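Acinetobacter secreted protease CpaA (Acinetobacter nosocomialis M2, PDB 6O38) is a secreted zinc metalloprotease, probably cleaving protein substrates outside the cell, which binds the chaperone CpaB and is exported by type II secretion. Local coordinates at residues I532-L540 with L549-V558. Numbering follows the deposited sequence.
Sequences INFYSSPYL and LGEEGKIDAV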
loop_
_atom_site.group_PDB
_atom_site.type_symbol
_atom_site.label_atom_id
_atom_site.label_comp_id
_atom_site.label_asym_id
_atom_site.label_seq_id
_atom_site.Cartn_x
_atom_site.Cartn_y
_atom_site.Cartn_z
ATOM N N ILE A 532 3.753 -6.350 -2.219
ATOM C CA ILE A 532 2.867 -5.304 -2.714
ATOM C C ILE A 532 1.598 -5.967 -3.230
ATOM O O ILE A 532 1.599 -7.140 -3.615
ATOM C CB ILE A 532 3.519 -4.435 -3.816
ATOM C CG1 ILE A 532 3.865 -5.277 -5.043
ATOM C CG2 ILE A 532 4.751 -3.715 -3.284
ATOM C CD1 ILE A 532 4.389 -4.468 -6.207
ATOM N N ASN A 533 0.507 -5.204 -3.232
ATOM C CA ASN A 533 -0.820 -5.749 -3.525
ATOM C C ASN A 533 -1.081 -5.771 -5.032
ATOM O O ASN A 533 -1.986 -5.115 -5.550
ATOM C CB ASN A 533 -1.887 -4.945 -2.792
ATOM C CG ASN A 533 -1.663 -4.909 -1.294
ATOM O OD1 ASN A 533 -1.132 -5.853 -0.710
ATOM N ND2 ASN A 533 -2.063 -3.812 -0.663
ATOM N N PHE A 534 -0.269 -6.554 -5.741
ATOM C CA PHE A 534 -0.413 -6.681 -7.184
ATOM C C PHE A 534 -0.008 -8.075 -7.634
ATOM O O PHE A 534 0.864 -8.710 -7.035
ATOM C CB PHE A 534 0.438 -5.652 -7.942
ATOM C CG PHE A 534 0.013 -4.228 -7.732
ATOM C CD1 PHE A 534 -1.013 -3.680 -8.484
ATOM C CD2 PHE A 534 0.653 -3.431 -6.797
ATOM C CE1 PHE A 534 -1.402 -2.367 -8.298
ATOM C CE2 PHE A 534 0.270 -2.117 -6.607
ATOM C CZ PHE A 534 -0.760 -1.585 -7.358
ATOM N N TYR A 535 -0.660 -8.545 -8.692
ATOM C CA TYR A 535 -0.112 -9.593 -9.537
ATOM C C TYR A 535 0.659 -8.940 -10.676
ATOM O O TYR A 535 0.347 -7.823 -11.098
ATOM C CB TYR A 535 -1.215 -10.497 -10.091
ATOM C CG TYR A 535 -1.925 -11.333 -9.048
ATOM C CD1 TYR A 535 -1.341 -12.485 -8.537
ATOM C CD2 TYR A 535 -3.185 -10.976 -8.581
ATOM C CE1 TYR A 535 -1.987 -13.254 -7.587
ATOM C CE2 TYR A 535 -3.839 -11.742 -7.630
ATOM C CZ TYR A 535 -3.234 -12.879 -7.137
ATOM O OH TYR A 535 -3.877 -13.645 -6.192
ATOM N N SER A 536 1.675 -9.639 -11.174
ATOM C CA SER A 536 2.586 -9.022 -12.128
ATOM C C SER A 536 1.898 -8.786 -13.468
ATOM O O SER A 536 1.090 -9.600 -13.924
ATOM C CB SER A 536 3.832 -9.887 -12.321
ATOM O OG SER A 536 3.528 -11.083 -13.014
ATOM N N SER A 537 2.225 -7.654 -14.095
ATOM C CA SER A 537 1.674 -7.257 -15.384
ATOM C C SER A 537 2.477 -6.095 -15.956
ATOM O O SER A 537 2.815 -5.156 -15.224
ATOM C CB SER A 537 0.201 -6.867 -15.256
ATOM O OG SER A 537 -0.281 -6.304 -16.465
ATOM N N PRO A 538 2.791 -6.112 -17.255
ATOM C CA PRO A 538 3.499 -4.977 -17.863
ATOM C C PRO A 538 2.649 -3.727 -18.009
ATOM O O PRO A 538 3.133 -2.727 -18.550
ATOM C CB PRO A 538 3.914 -5.523 -19.237
ATOM C CG PRO A 538 2.900 -6.568 -19.541
ATOM C CD PRO A 538 2.530 -7.190 -18.223
ATOM N N TYR A 539 1.394 -3.751 -17.565
ATOM C CA TYR A 539 0.530 -2.580 -17.601
ATOM C C TYR A 539 0.280 -2.019 -16.208
ATOM O O TYR A 539 -0.551 -1.118 -16.048
ATOM C CB TYR A 539 -0.788 -2.931 -18.291
ATOM C CG TYR A 539 -0.582 -3.668 -19.594
ATOM C CD1 TYR A 539 0.050 -3.055 -20.668
ATOM C CD2 TYR A 539 -1.003 -4.983 -19.746
ATOM C CE1 TYR A 539 0.250 -3.726 -21.860
ATOM C CE2 TYR A 539 -0.808 -5.664 -20.936
ATOM C CZ TYR A 539 -0.181 -5.030 -21.988
ATOM O OH TYR A 539 0.016 -5.702 -23.174
ATOM N N LEU A 540 0.984 -2.530 -15.201
ATOM C CA LEU A 540 0.911 -2.043 -13.834
ATOM C C LEU A 540 2.256 -1.450 -13.439
ATOM O O LEU A 540 3.308 -1.893 -13.910
ATOM C CB LEU A 540 0.538 -3.166 -12.865
ATOM C CG LEU A 540 -0.801 -3.860 -13.109
ATOM C CD1 LEU A 540 -0.931 -5.051 -12.185
ATOM C CD2 LEU A 540 -1.959 -2.892 -12.915
ATOM N N LEU A 549 5.710 -3.347 -13.286
ATOM C CA LEU A 549 5.600 -4.622 -12.577
ATOM C C LEU A 549 5.446 -5.800 -13.535
ATOM O O LEU A 549 4.522 -6.603 -13.415
ATOM C CB LEU A 549 4.436 -4.560 -11.597
ATOM C CG LEU A 549 4.522 -3.485 -10.511
ATOM C CD1 LEU A 549 3.304 -3.540 -9.605
ATOM C CD2 LEU A 549 5.802 -3.642 -9.705
ATOM N N GLY A 550 6.356 -5.919 -14.490
ATOM C CA GLY A 550 6.283 -6.991 -15.459
ATOM C C GLY A 550 7.015 -6.621 -16.735
ATOM O O GLY A 550 7.730 -5.621 -16.800
ATOM N N GLU A 551 6.812 -7.461 -17.748
ATOM C CA GLU A 551 7.489 -7.302 -19.030
ATOM C C GLU A 551 6.665 -8.001 -20.102
ATOM O O GLU A 551 6.241 -9.144 -19.906
ATOM C CB GLU A 551 8.908 -7.876 -18.970
ATOM C CG GLU A 551 9.733 -7.648 -20.225
ATOM C CD GLU A 551 11.202 -7.961 -20.016
ATOM O OE1 GLU A 551 11.557 -8.455 -18.923
ATOM O OE2 GLU A 551 12.001 -7.715 -20.943
ATOM N N GLU A 552 6.435 -7.314 -21.220
ATOM C CA GLU A 552 5.598 -7.857 -22.285
ATOM C C GLU A 552 6.164 -9.168 -22.822
ATOM O O GLU A 552 7.271 -9.203 -23.371
ATOM C CB GLU A 552 5.450 -6.845 -23.422
ATOM C CG GLU A 552 4.662 -5.580 -23.076
ATOM C CD GLU A 552 5.475 -4.543 -22.328
ATOM O OE1 GLU A 552 6.631 -4.836 -21.958
ATOM O OE2 GLU A 552 4.955 -3.426 -22.119
ATOM N N GLY A 553 5.400 -10.248 -22.650
ATOM C CA GLY A 553 5.743 -11.551 -23.177
ATOM C C GLY A 553 6.641 -12.411 -22.314
ATOM O O GLY A 553 6.881 -13.573 -22.671
ATOM N N LYS A 554 7.151 -11.897 -21.201
ATOM C CA LYS A 554 7.997 -12.702 -20.326
ATOM C C LYS A 554 7.473 -12.816 -18.903
ATOM O O LYS A 554 7.476 -13.913 -18.341
ATOM C CB LYS A 554 9.433 -12.159 -20.324
ATOM C CG LYS A 554 10.140 -12.398 -21.652
ATOM C CD LYS A 554 11.647 -12.248 -21.553
ATOM C CE LYS A 554 12.314 -12.714 -22.841
ATOM N NZ LYS A 554 13.756 -12.351 -22.907
ATOM N N ILE A 555 7.028 -11.718 -18.297
ATOM C CA ILE A 555 6.528 -11.722 -16.922
ATOM C C ILE A 555 5.170 -11.033 -16.947
ATOM O O ILE A 555 5.088 -9.800 -16.902
ATOM C CB ILE A 555 7.484 -11.028 -15.945
ATOM C CG1 ILE A 555 8.870 -11.675 -15.996
ATOM C CG2 ILE A 555 6.928 -11.081 -14.529
ATOM C CD1 ILE A 555 9.921 -10.929 -15.201
ATOM N N ASP A 556 4.097 -11.827 -17.021
ATOM C CA ASP A 556 2.734 -11.289 -17.067
ATOM C C ASP A 556 1.816 -12.307 -16.384
ATOM O O ASP A 556 1.311 -13.232 -17.023
ATOM C CB ASP A 556 2.305 -11.011 -18.501
ATOM C CG ASP A 556 1.036 -10.184 -18.583
ATOM O OD1 ASP A 556 0.421 -9.912 -17.530
ATOM O OD2 ASP A 556 0.655 -9.799 -19.710
ATOM N N ALA A 557 1.597 -12.113 -15.082
ATOM C CA ALA A 557 0.724 -13.018 -14.342
ATOM C C ALA A 557 -0.745 -12.761 -14.660
ATOM O O ALA A 557 -1.542 -13.703 -14.730
ATOM C CB ALA A 557 0.976 -12.887 -12.841
ATOM N N VAL A 558 -1.119 -11.493 -14.845
ATOM C CA VAL A 558 -2.523 -11.147 -15.058
ATOM C C VAL A 558 -3.041 -11.766 -16.352
ATOM O O VAL A 558 -4.203 -12.183 -16.435
ATOM C CB VAL A 558 -2.699 -9.617 -15.047
ATOM C CG1 VAL A 558 -4.136 -9.236 -15.365
ATOM C CG2 VAL A 558 -2.281 -9.048 -13.698
#
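Ser536 holds OG between its own backbone N and carbonyl carbon (chi1 70°), which turns the hydroxyl onto the start of helix 557-569, while Asp556 swings CG opposite its backbone N (chi1 -168°) and sets the carboxylate against the CD corner of the Pro538 ring. At Ser536 two acceptors meet the first helical N-H groups: Ala557 N bonds to OG at 3.0 Å, with a weak second bond to the carbonyl O, and Val558 N donates to that same O at 3.1 Å, nearly in line with the C=O. Asp556 is the N-cap residue, its OD1 taking a backbone N further along the helix. Its CG sits 3.4 Å from Pro538 CD, the two side chains crossing at about a right angle; Glu552, bent at chi2, brings its CD to 3.6 Å from Pro538 CB, so the proline ring has carboxylates from two residues packed against it. Leu549 bonds through both ends of its backbone: N gives a straight bond to Leu540 O (2.9 Å, 179°), and O receives Ser537 N. Its side chain runs past Leu540 toward Ile532 and Phe534, CD1 meeting Ile532 CD1 tip to tip at 3.7 Å and packing obliquely against the Phe534 ring at CG. A type I turn from Ser537 to Leu540 brings Leu540 back to Leu549, with Ser537 OG accepting Tyr539 N in an ST turn. Beyond the contact, Ser536 OG also bonds Ser516 O, and Tyr535 OH reaches Arg497 O on the zinc-binding helix 496-504, while Tyr535 and Phe534 pack on helix 391-411. The loop thus links the start of helix 557-569 to both of those helices.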